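Local atomic coordinates of glycerate dehydrogenase/glyoxylate reductase (Thermus thermophilus, PDB entry 2CUK), a protein that probably catalyses the NAD(P)H-dependent reduction of hydroxypyruvate to glycerate and of glyoxylate to glycolate, as a member of the D-isomer specific 2-hydroxyacid dehydrogenase family. Residues 55-60 with 81-86; 69-72 with 78-81; 199-202 with 206-209; 293-298 with 305-310. All coordinates share one frame; numbering follows the deposited sequence.

In the fold
Three of the four contacts belong to one region built on the five-stranded parallel sheet, while interaction 3 lies in the nucleotide-binding domain, its centre about 25 Å from that of interaction 1. Interactions 1 and 2 share Leu-81, their centres are about 9 Å apart, and both are buried, apolar contacts without a hydrogen bond between their segments. Interaction 4, partly buried, meets interaction 2 where Ala-70 packs on helix 283-301, and interaction 1 through Leu-81 and Val-310. Its chemistry is polar, two hydrogen bonds of one asparagine amide tying a C-terminal tail to a helix. Interaction 3 closes a loop with one hydroxyl bond and a methyl contact, its threonines buried and Pro-202 exposed.

Interaction 1 of 4, residues 55-60 with 81-86; sequences IDAEVM and LEAARE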
loop_
_atom_site.group_PDB
_atom_site.type_symbol
_atom_site.label_atom_id
_atom_site.label_comp_id
_atom_site.label_asym_id
_atom_site.label_seq_id
_atom_site.Cartn_x
_atom_site.Cartn_y
_atom_site.Cartn_z
ATOM N N ILE A 55 -14.300 3.295 31.048
ATOM C CA ILE A 55 -14.366 4.326 32.075
ATOM C C ILE A 55 -15.827 4.633 32.401
ATOM O O ILE A 55 -16.421 5.559 31.844
ATOM C CB ILE A 55 -13.654 5.614 31.607
ATOM C CG1 ILE A 55 -12.245 5.276 31.103
ATOM C CG2 ILE A 55 -13.567 6.610 32.752
ATOM C CD1 ILE A 55 -11.360 4.571 32.128
ATOM N N ASP A 56 -16.398 3.840 33.304
ATOM C CA ASP A 56 -17.791 4.004 33.710
ATOM C C ASP A 56 -17.934 4.736 35.042
ATOM O O ASP A 56 -16.952 5.219 35.607
ATOM C CB ASP A 56 -18.476 2.636 33.804
ATOM C CG ASP A 56 -17.693 1.647 34.648
ATOM O OD1 ASP A 56 -16.981 2.081 35.578
ATOM O OD2 ASP A 56 -17.799 0.431 34.385
ATOM N N ALA A 57 -19.166 4.805 35.541
ATOM C CA ALA A 57 -19.450 5.479 36.805
ATOM C C ALA A 57 -18.644 4.893 37.961
ATOM O O ALA A 57 -18.126 5.630 38.802
ATOM C CB ALA A 57 -20.941 5.397 37.116
ATOM N N GLU A 58 -18.533 3.568 38.003
ATOM C CA GLU A 58 -17.788 2.911 39.073
ATOM C C GLU A 58 -16.361 3.444 39.149
ATOM O O GLU A 58 -15.890 3.821 40.220
ATOM C CB GLU A 58 -17.751 1.396 38.855
ATOM C CG GLU A 58 -17.263 0.625 40.074
ATOM C CD GLU A 58 -17.102 -0.860 39.812
ATOM O OE1 GLU A 58 -17.872 -1.414 38.996
ATOM O OE2 GLU A 58 -16.210 -1.476 40.433
ATOM N N VAL A 59 -15.675 3.468 38.010
ATOM C CA VAL A 59 -14.301 3.959 37.961
ATOM C C VAL A 59 -14.238 5.403 38.448
ATOM O O VAL A 59 -13.328 5.784 39.187
ATOM C CB VAL A 59 -13.732 3.900 36.522
ATOM C CG1 VAL A 59 -12.295 4.405 36.510
ATOM C CG2 VAL A 59 -13.799 2.476 35.993
ATOM N N MET A 60 -15.211 6.202 38.022
ATOM C CA MET A 60 -15.271 7.604 38.409
ATOM C C MET A 60 -15.476 7.769 39.913
ATOM O O MET A 60 -14.795 8.574 40.552
ATOM C CB MET A 60 -16.384 8.313 37.633
ATOM C CG MET A 60 -16.033 8.561 36.174
ATOM S SD MET A 60 -17.360 9.320 35.227
ATOM C CE MET A 60 -17.406 8.255 33.785
ATOM N N LEU A 81 -20.049 9.460 29.384
ATOM C CA LEU A 81 -19.971 10.915 29.406
ATOM C C LEU A 81 -20.915 11.574 30.406
ATOM O O LEU A 81 -20.529 12.513 31.105
ATOM C CB LEU A 81 -20.231 11.473 28.004
ATOM C CG LEU A 81 -19.324 10.955 26.881
ATOM C CD1 LEU A 81 -19.716 11.618 25.570
ATOM C CD2 LEU A 81 -17.866 11.240 27.207
ATOM N N GLU A 82 -22.149 11.088 30.476
ATOM C CA GLU A 82 -23.126 11.655 31.397
ATOM C C GLU A 82 -22.728 11.409 32.848
ATOM O O GLU A 82 -22.978 12.244 33.718
ATOM C CB GLU A 82 -24.517 11.078 31.119
ATOM C CG GLU A 82 -25.038 11.394 29.723
ATOM C CD GLU A 82 -24.909 12.869 29.372
ATOM O OE1 GLU A 82 -25.428 13.714 30.132
ATOM O OE2 GLU A 82 -24.288 13.184 28.334
ATOM N N ALA A 83 -22.101 10.267 33.109
ATOM C CA ALA A 83 -21.660 9.948 34.459
ATOM C C ALA A 83 -20.590 10.950 34.874
ATOM O O ALA A 83 -20.563 11.412 36.014
ATOM C CB ALA A 83 -21.102 8.536 34.511
ATOM N N ALA A 84 -19.709 11.286 33.939
ATOM C CA ALA A 84 -18.641 12.241 34.206
ATOM C C ALA A 84 -19.227 13.635 34.415
ATOM O O ALA A 84 -18.837 14.355 35.334
ATOM C CB ALA A 84 -17.652 12.254 33.044
ATOM N N ARG A 85 -20.166 14.008 33.554
ATOM C CA ARG A 85 -20.814 15.313 33.638
ATOM C C ARG A 85 -21.444 15.488 35.017
ATOM O O ARG A 85 -21.233 16.499 35.688
ATOM C CB ARG A 85 -21.897 15.430 32.563
ATOM C CG ARG A 85 -22.567 16.795 32.498
ATOM C CD ARG A 85 -23.774 16.762 31.576
ATOM N NE ARG A 85 -23.444 16.205 30.267
ATOM C CZ ARG A 85 -22.640 16.785 29.382
ATOM N NH1 ARG A 85 -22.072 17.952 29.658
ATOM N NH2 ARG A 85 -22.398 16.192 28.220
ATOM N N GLU A 86 -22.215 14.484 35.426
ATOM C CA GLU A 86 -22.897 14.485 36.715
ATOM C C GLU A 86 -21.924 14.559 37.887
ATOM O O GLU A 86 -22.324 14.837 39.016
ATOM C CB GLU A 86 -23.758 13.226 36.838
ATOM C CG GLU A 86 -24.964 13.212 35.904
ATOM C CD GLU A 86 -25.527 11.821 35.679
ATOM O OE1 GLU A 86 -25.652 11.051 36.655
ATOM O OE2 GLU A 86 -25.857 11.499 34.519
#
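Ala-57 and Ala-83 mark the closest approach of the two helical segments, with their CA atoms 5.5 Å apart. One turn further along the first helix, Met-60 faces Ala-84 at a CA to CA separation of 7.1 Å, a wider gap that the methionine side chain spans. Each helix begins with a capping aspartate. Asp-56 takes the N-H of Val-59 on OD1, an almost straight bond (168°), while its OD2 forms a salt bridge with Lys-34. Asp-80 OD1 accepts from Ala-83 N in the same way.

The alanines meet methyl to methyl, Ala-57 CB lying 4.1 Å from Ala-83 CB. Met-60 brings most of the remaining contact. Its CG lies anti to the carbonyl carbon (chi1 -74°), and from there the chain reaches across to the other helix, where SD rests on the backbone of the first turn, 3.3 Å from Ala-84 N and 3.7 Å from Ala-84 CB. The bend at chi3 (-131°, off the staggered values) turns CE along the second helix toward its start, 3.8 Å from Ala-83 CB. The thioether thus straddles both alanines, whose short side chains allow it to lie close to their main chain. Arg-87 packs against Ala-57 and Met-60, and Val-91 of strand 90-92 lies against Ala-84.

The helices precede strands 68-70 and 90-92, which are neighbours in the parallel sheet. Side-by-side packing of the helices of successive beta-alpha-beta crossovers is characteristic of the flavodoxin-like substrate-binding domain of this dehydrogenase family.

Interaction 2 of 4, residues 69-72 with 78-81; sequences IACY and HVDL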
loop_
_atom_site.group_PDB
_atom_site.type_symbol
_atom_site.label_atom_id
_atom_site.label_comp_id
_atom_site.label_asym_id
_atom_site.label_seq_id
_atom_site.Cartn_x
_atom_site.Cartn_y
_atom_site.Cartn_z
ATOM N N ILE A 69 -10.649 13.532 32.274
ATOM C CA ILE A 69 -10.409 12.284 31.572
ATOM C C ILE A 69 -9.978 12.717 30.172
ATOM O O ILE A 69 -10.815 13.047 29.330
ATOM C CB ILE A 69 -11.690 11.426 31.470
ATOM C CG1 ILE A 69 -12.172 11.033 32.870
ATOM C CG2 ILE A 69 -11.412 10.175 30.642
ATOM C CD1 ILE A 69 -13.466 10.247 32.867
ATOM N N ALA A 70 -8.668 12.755 29.944
ATOM C CA ALA A 70 -8.127 13.147 28.649
ATOM C C ALA A 70 -7.894 11.888 27.827
ATOM O O ALA A 70 -6.858 11.228 27.947
ATOM C CB ALA A 70 -6.819 13.915 28.831
ATOM N N CYS A 71 -8.873 11.562 26.993
ATOM C CA CYS A 71 -8.815 10.374 26.154
ATOM C C CYS A 71 -7.706 10.362 25.119
ATOM O O CYS A 71 -7.478 11.346 24.420
ATOM C CB CYS A 71 -10.151 10.174 25.435
ATOM S SG CYS A 71 -11.521 9.841 26.544
ATOM N N TYR A 72 -7.026 9.224 25.031
ATOM C CA TYR A 72 -5.965 9.032 24.059
ATOM C C TYR A 72 -6.670 8.372 22.874
ATOM O O TYR A 72 -6.452 7.197 22.583
ATOM C CB TYR A 72 -4.881 8.102 24.626
ATOM C CG TYR A 72 -3.680 7.922 23.717
ATOM C CD1 TYR A 72 -2.792 8.971 23.483
ATOM C CD2 TYR A 72 -3.450 6.708 23.067
ATOM C CE1 TYR A 72 -1.700 8.819 22.621
ATOM C CE2 TYR A 72 -2.365 6.543 22.197
ATOM C CZ TYR A 72 -1.498 7.600 21.979
ATOM O OH TYR A 72 -0.438 7.443 21.110
ATOM N N HIS A 78 -16.280 4.556 24.983
ATOM C CA HIS A 78 -15.886 3.732 26.122
ATOM C C HIS A 78 -15.945 4.500 27.438
ATOM O O HIS A 78 -15.581 3.975 28.493
ATOM C CB HIS A 78 -14.472 3.200 25.906
ATOM C CG HIS A 78 -13.483 4.263 25.548
ATOM N ND1 HIS A 78 -12.498 4.688 26.413
ATOM C CD2 HIS A 78 -13.345 5.010 24.427
ATOM C CE1 HIS A 78 -11.796 5.649 25.840
ATOM N NE2 HIS A 78 -12.290 5.864 24.635
ATOM N N VAL A 79 -16.406 5.743 27.367
ATOM C CA VAL A 79 -16.511 6.591 28.546
ATOM C C VAL A 79 -17.947 7.058 28.768
ATOM O O VAL A 79 -18.561 7.644 27.876
ATOM C CB VAL A 79 -15.603 7.834 28.409
ATOM C CG1 VAL A 79 -15.735 8.720 29.643
ATOM C CG2 VAL A 79 -14.154 7.400 28.209
ATOM N N ASP A 80 -18.483 6.786 29.953
ATOM C CA ASP A 80 -19.840 7.215 30.284
ATOM C C ASP A 80 -19.762 8.729 30.455
ATOM O O ASP A 80 -19.439 9.221 31.533
ATOM C CB ASP A 80 -20.305 6.570 31.592
ATOM C CG ASP A 80 -21.765 6.862 31.900
ATOM O OD1 ASP A 80 -22.225 7.986 31.615
ATOM O OD2 ASP A 80 -22.453 5.970 32.443
ATOM N N LEU A 81 -20.049 9.460 29.384
ATOM C CA LEU A 81 -19.971 10.915 29.406
ATOM C C LEU A 81 -20.915 11.574 30.406
ATOM O O LEU A 81 -20.529 12.513 31.105
ATOM C CB LEU A 81 -20.231 11.473 28.004
ATOM C CG LEU A 81 -19.324 10.955 26.881
ATOM C CD1 LEU A 81 -19.716 11.618 25.570
ATOM C CD2 LEU A 81 -17.866 11.240 27.207
#
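Val-79 meets Ile-69 and Cys-71 by pure apolar contact, one methyl branch for each. CG1 stands anti to the backbone N (chi1 179°) and lies 4.2 Å from Ile-69 CD1, whereas CG2, anti to the carbonyl carbon, lies 4.0 Å from Cys-71 SG. The valine therefore bridges two residues that project from the same side of the chain, one on strand 68-70 and one just beyond its end. The main chains stay well apart, Ile-69 CA and Val-79 CA being 8.9 Å from each other, and side chains fill the interval. Ile-55 adds to the apolar cluster by packing on Ile-69.

A looser sulfur-aromatic contact joins Cys-71 to His-78. SG sits 5.0 Å from the centroid of the imidazole, on a line 54° off the ring normal, an oblique approach whose nearest ring atom is CE1 at 4.3 Å from SG. The same ring carries Val-79 CG2 over one face, 3.6 Å above the plane and offset toward the rim.

His-78 ND1 bonds to Asp-53 O of another loop, and NE2 makes a weak bond to Gly-75 O within its own; together they help to hold the ring's rotation. Backbone bonds from Ile-69 and Cys-71 to strand 90-92 hold the opposing side, and Tyr-72 packs on Pro-134 of the second subunit.

The contact closes the base of the loop that joins a parallel strand to the next helix of an alpha/beta domain. Such a loop, at the C-terminal end of its strand, lines the substrate cleft in related D-2-hydroxyacid dehydrogenases, and probably does so here.

Interaction 3 of 4, residues 199-202 with 206-209; sequences LHTP and ETHR
Thr-207 meets Pro-202 and Thr-201 at the neck of the loop that leaves strand 196-199 of the Rossmann-type NAD-binding domain. The polar contact is a hydrogen bond from Thr-207 OG1 to Pro-202 O, 2.9 Å long. The hydroxyl arrives in the carbonyl plane, on a lone pair, with a C=O...donor angle of 133°. A chi1 of 58° turns OG1 to Pro-202 O and leaves CG2, anti to the carbonyl carbon, facing Thr-201. One hydroxyl, donating to Pro-202 O and accepting from Thr-204 N, thus ties Thr-207 to the start of the loop and to its turn, and Glu-206 OE1 adds a bond to Thr-204 OG1.

The apolar contact runs beside it. Thr-201 and Thr-207 reach toward each other tip to tip, both side chains being buried, and Leu-233 covers Thr-207 from another loop. Thr-201 also touches the glycine-rich GxGxxG-type segment, consistent with a loop near the cofactor site, as in relatives.

Pro-202 CA and Thr-207 CA are 7.5 Å apart, so the side chain of Thr-207 has to bridge the neck. At the meeting of the two threonines, Thr-201 CG2 lies 4.1 Å from Thr-207 CG2.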
loop_
_atom_site.group_PDB
_atom_site.type_symbol
_atom_site.label_atom_id
_atom_site.label_comp_id
_atom_site.label_asym_id
_atom_site.label_seq_id
_atom_site.Cartn_x
_atom_site.Cartn_y
_atom_site.Cartn_z
ATOM N N LEU A 199 -15.809 2.095 4.177
ATOM C CA LEU A 199 -16.624 2.575 5.286
ATOM C C LEU A 199 -15.898 3.591 6.160
ATOM O O LEU A 199 -14.751 3.379 6.567
ATOM C CB LEU A 199 -17.093 1.388 6.133
ATOM C CG LEU A 199 -17.744 0.275 5.311
ATOM C CD1 LEU A 199 -18.175 -0.856 6.233
ATOM C CD2 LEU A 199 -18.940 0.831 4.530
ATOM N N HIS A 200 -16.577 4.700 6.438
ATOM C CA HIS A 200 -16.011 5.774 7.251
ATOM C C HIS A 200 -17.119 6.485 8.010
ATOM O O HIS A 200 -17.155 7.713 8.060
ATOM C CB HIS A 200 -15.289 6.784 6.356
ATOM C CG HIS A 200 -14.195 6.183 5.533
ATOM N ND1 HIS A 200 -13.007 5.749 6.079
ATOM C CD2 HIS A 200 -14.129 5.901 4.210
ATOM C CE1 HIS A 200 -12.255 5.225 5.127
ATOM N NE2 HIS A 200 -12.913 5.305 3.984
ATOM N N THR A 201 -18.028 5.710 8.587
ATOM C CA THR A 201 -19.138 6.275 9.338
ATOM C C THR A 201 -19.118 5.733 10.762
ATOM O O THR A 201 -18.766 4.575 10.994
ATOM C CB THR A 201 -20.494 5.929 8.674
ATOM O OG1 THR A 201 -21.550 6.635 9.335
ATOM C CG2 THR A 201 -20.768 4.431 8.758
ATOM N N PRO A 202 -19.477 6.572 11.742
ATOM C CA PRO A 202 -19.486 6.129 13.138
ATOM C C PRO A 202 -20.471 4.989 13.384
ATOM O O PRO A 202 -21.449 4.829 12.658
ATOM C CB PRO A 202 -19.857 7.401 13.902
ATOM C CG PRO A 202 -20.668 8.174 12.913
ATOM C CD PRO A 202 -19.900 7.979 11.632
ATOM N N GLU A 206 -28.204 2.660 14.140
ATOM C CA GLU A 206 -28.574 2.711 12.731
ATOM C C GLU A 206 -27.539 2.093 11.786
ATOM O O GLU A 206 -27.890 1.596 10.714
ATOM C CB GLU A 206 -28.837 4.163 12.317
ATOM C CG GLU A 206 -29.858 4.894 13.187
ATOM C CD GLU A 206 -29.303 5.300 14.547
ATOM O OE1 GLU A 206 -28.377 6.141 14.593
ATOM O OE2 GLU A 206 -29.793 4.781 15.573
ATOM N N THR A 207 -26.268 2.123 12.176
ATOM C CA THR A 207 -25.214 1.572 11.330
ATOM C C THR A 207 -24.710 0.214 11.798
ATOM O O THR A 207 -23.833 -0.374 11.167
ATOM C CB THR A 207 -24.006 2.531 11.241
ATOM O OG1 THR A 207 -23.498 2.785 12.556
ATOM C CG2 THR A 207 -24.412 3.840 10.585
ATOM N N HIS A 208 -25.252 -0.284 12.903
ATOM C CA HIS A 208 -24.833 -1.583 13.413
ATOM C C HIS A 208 -25.065 -2.621 12.313
ATOM O O HIS A 208 -26.197 -2.851 11.885
ATOM C CB HIS A 208 -25.630 -1.946 14.669
ATOM C CG HIS A 208 -25.142 -3.180 15.359
ATOM N ND1 HIS A 208 -23.842 -3.323 15.796
ATOM C CD2 HIS A 208 -25.776 -4.331 15.686
ATOM C CE1 HIS A 208 -23.696 -4.509 16.360
ATOM N NE2 HIS A 208 -24.856 -5.141 16.306
ATOM N N ARG A 209 -23.979 -3.230 11.846
ATOM C CA ARG A 209 -24.041 -4.222 10.784
ATOM C C ARG A 209 -24.749 -3.695 9.540
ATOM O O ARG A 209 -25.574 -4.376 8.933
ATOM C CB ARG A 209 -24.701 -5.502 11.298
ATOM C CG ARG A 209 -23.794 -6.247 12.264
ATOM C CD ARG A 209 -24.442 -7.460 12.890
ATOM N NE ARG A 209 -23.507 -8.108 13.805
ATOM C CZ ARG A 209 -23.796 -9.163 14.558
ATOM N NH1 ARG A 209 -25.005 -9.706 14.514
ATOM N NH2 ARG A 209 -22.870 -9.680 15.354
#

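Interaction 4 of 4, residues 293-298 with 305-310; sequences AVENLL and EPPNPV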
loop_
_atom_site.group_PDB
_atom_site.type_symbol
_atom_site.label_atom_id
_atom_site.label_comp_id
_atom_site.label_asym_id
_atom_site.label_seq_id
_atom_site.Cartn_x
_atom_site.Cartn_y
_atom_site.Cartn_z
ATOM N N ALA A 293 -3.468 14.966 24.209
ATOM C CA ALA A 293 -4.104 14.498 25.435
ATOM C C ALA A 293 -3.465 15.223 26.625
ATOM O O ALA A 293 -4.156 15.673 27.537
ATOM C CB ALA A 293 -3.929 12.992 25.579
ATOM N N VAL A 294 -2.142 15.338 26.602
ATOM C CA VAL A 294 -1.419 16.018 27.672
ATOM C C VAL A 294 -1.854 17.479 27.777
ATOM O O VAL A 294 -2.083 17.987 28.875
ATOM C CB VAL A 294 0.108 15.939 27.435
ATOM C CG1 VAL A 294 0.841 16.961 28.303
ATOM C CG2 VAL A 294 0.593 14.540 27.755
ATOM N N GLU A 295 -1.970 18.151 26.635
ATOM C CA GLU A 295 -2.389 19.549 26.613
ATOM C C GLU A 295 -3.754 19.701 27.280
ATOM O O GLU A 295 -3.928 20.520 28.187
ATOM C CB GLU A 295 -2.466 20.060 25.173
ATOM C CG GLU A 295 -2.886 21.517 25.052
ATOM C CD GLU A 295 -1.909 22.469 25.725
ATOM O OE1 GLU A 295 -0.722 22.475 25.334
ATOM O OE2 GLU A 295 -2.326 23.212 26.644
ATOM N N ASN A 296 -4.721 18.911 26.823
ATOM C CA ASN A 296 -6.067 18.951 27.382
ATOM C C ASN A 296 -6.064 18.713 28.894
ATOM O O ASN A 296 -6.708 19.448 29.644
ATOM C CB ASN A 296 -6.957 17.909 26.692
ATOM C CG ASN A 296 -7.511 18.400 25.363
ATOM O OD1 ASN A 296 -8.450 19.201 25.323
ATOM N ND2 ASN A 296 -6.923 17.931 24.266
ATOM N N LEU A 297 -5.339 17.691 29.341
ATOM C CA LEU A 297 -5.283 17.381 30.764
ATOM C C LEU A 297 -4.687 18.534 31.571
ATOM O O LEU A 297 -5.269 18.956 32.568
ATOM C CB LEU A 297 -4.487 16.092 31.005
ATOM C CG LEU A 297 -4.400 15.583 32.450
ATOM C CD1 LEU A 297 -4.250 14.073 32.459
ATOM C CD2 LEU A 297 -3.235 16.246 33.171
ATOM N N LEU A 298 -3.535 19.047 31.145
ATOM C CA LEU A 298 -2.908 20.158 31.854
ATOM C C LEU A 298 -3.832 21.367 31.883
ATOM O O LEU A 298 -3.940 22.051 32.901
ATOM C CB LEU A 298 -1.579 20.549 31.197
ATOM C CG LEU A 298 -0.354 19.711 31.577
ATOM C CD1 LEU A 298 0.857 20.175 30.784
ATOM C CD2 LEU A 298 -0.091 19.846 33.068
ATOM N N GLU A 305 -9.754 26.317 30.125
ATOM C CA GLU A 305 -10.683 25.597 29.269
ATOM C C GLU A 305 -9.862 24.781 28.273
ATOM O O GLU A 305 -9.053 25.333 27.523
ATOM C CB GLU A 305 -11.584 26.588 28.529
ATOM C CG GLU A 305 -12.680 25.953 27.687
ATOM C CD GLU A 305 -13.569 25.019 28.487
ATOM O OE1 GLU A 305 -13.972 25.393 29.610
ATOM O OE2 GLU A 305 -13.873 23.915 27.987
ATOM N N PRO A 306 -10.052 23.453 28.260
ATOM C CA PRO A 306 -9.308 22.589 27.338
ATOM C C PRO A 306 -9.690 22.860 25.884
ATOM O O PRO A 306 -10.818 23.254 25.595
ATOM C CB PRO A 306 -9.700 21.189 27.795
ATOM C CG PRO A 306 -11.114 21.382 28.236
ATOM C CD PRO A 306 -11.041 22.673 29.026
ATOM N N PRO A 307 -8.749 22.656 24.950
ATOM C CA PRO A 307 -9.018 22.888 23.528
ATOM C C PRO A 307 -9.936 21.881 22.828
ATOM O O PRO A 307 -10.600 22.225 21.851
ATOM C CB PRO A 307 -7.617 22.917 22.916
ATOM C CG PRO A 307 -6.849 21.984 23.795
ATOM C CD PRO A 307 -7.321 22.375 25.177
ATOM N N ASN A 308 -9.983 20.644 23.316
ATOM C CA ASN A 308 -10.824 19.633 22.674
ATOM C C ASN A 308 -11.746 18.915 23.654
ATOM O O ASN A 308 -11.667 17.695 23.822
ATOM C CB ASN A 308 -9.945 18.606 21.952
ATOM C CG ASN A 308 -8.806 19.248 21.185
ATOM O OD1 ASN A 308 -7.651 19.169 21.593
ATOM N ND2 ASN A 308 -9.129 19.896 20.071
ATOM N N PRO A 309 -12.652 19.661 24.300
ATOM C CA PRO A 309 -13.570 19.048 25.259
ATOM C C PRO A 309 -14.725 18.282 24.624
ATOM O O PRO A 309 -15.197 18.623 23.536
ATOM C CB PRO A 309 -14.053 20.243 26.069
ATOM C CG PRO A 309 -14.156 21.311 25.011
ATOM C CD PRO A 309 -12.867 21.120 24.219
ATOM N N VAL A 310 -15.158 17.236 25.318
ATOM C CA VAL A 310 -16.277 16.405 24.899
ATOM C C VAL A 310 -17.409 16.759 25.861
ATOM O O VAL A 310 -18.578 16.791 25.481
ATOM C CB VAL A 310 -15.945 14.907 25.032
ATOM C CG1 VAL A 310 -17.159 14.069 24.683
ATOM C CG2 VAL A 310 -14.775 14.555 24.123
#
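Asn-296 and Asn-308 join the long helix 283-301 to the C-terminal tail that folds back along it after the helix ends, beside the five-stranded sheet of the substrate-binding domain. Their side chains cross at about a right angle; the amide planes are 55° apart, too steep for a stack, and the two groups meet through hydrogen bonds. Asn-296 CG lies anti to its carbonyl carbon, which carries the amide out toward the tail.

Two bonds of opposite sense result. OD1 of Asn-296 accepts the backbone N-H of Asn-308 at 2.9 Å, in the carbonyl plane and on a lone pair. In the other direction Asn-296 ND2 donates to Asn-308 OD1 at 3.0 Å, nearly straight (168°), with the acceptor close to the plane of the donor amide. ND2 also bonds to Val-292 O, one turn back on the helix, so the buried amide is held at both ends and its rotation is fixed.

Prolines hem in the oxygen: Pro-306 CB and Pro-307 CD each come within 3.4 Å of Asn-296 OD1. The backbones are close here too, with Asn-296 CA 4.9 Å from Pro-306 CA. Pro-306 continues onto Arg-90 and Thr-92, while backbone bonds from Asn-308 to His-93 and from Val-310 to Val-91 set the tail along the edge strand 90-92.

Nearer the surface, Glu-295 crosses Pro-307 at about a right angle. Its carboxylate pairs with Arg-16, while Glu-295 CG lies 4.2 Å from Pro-307 CG.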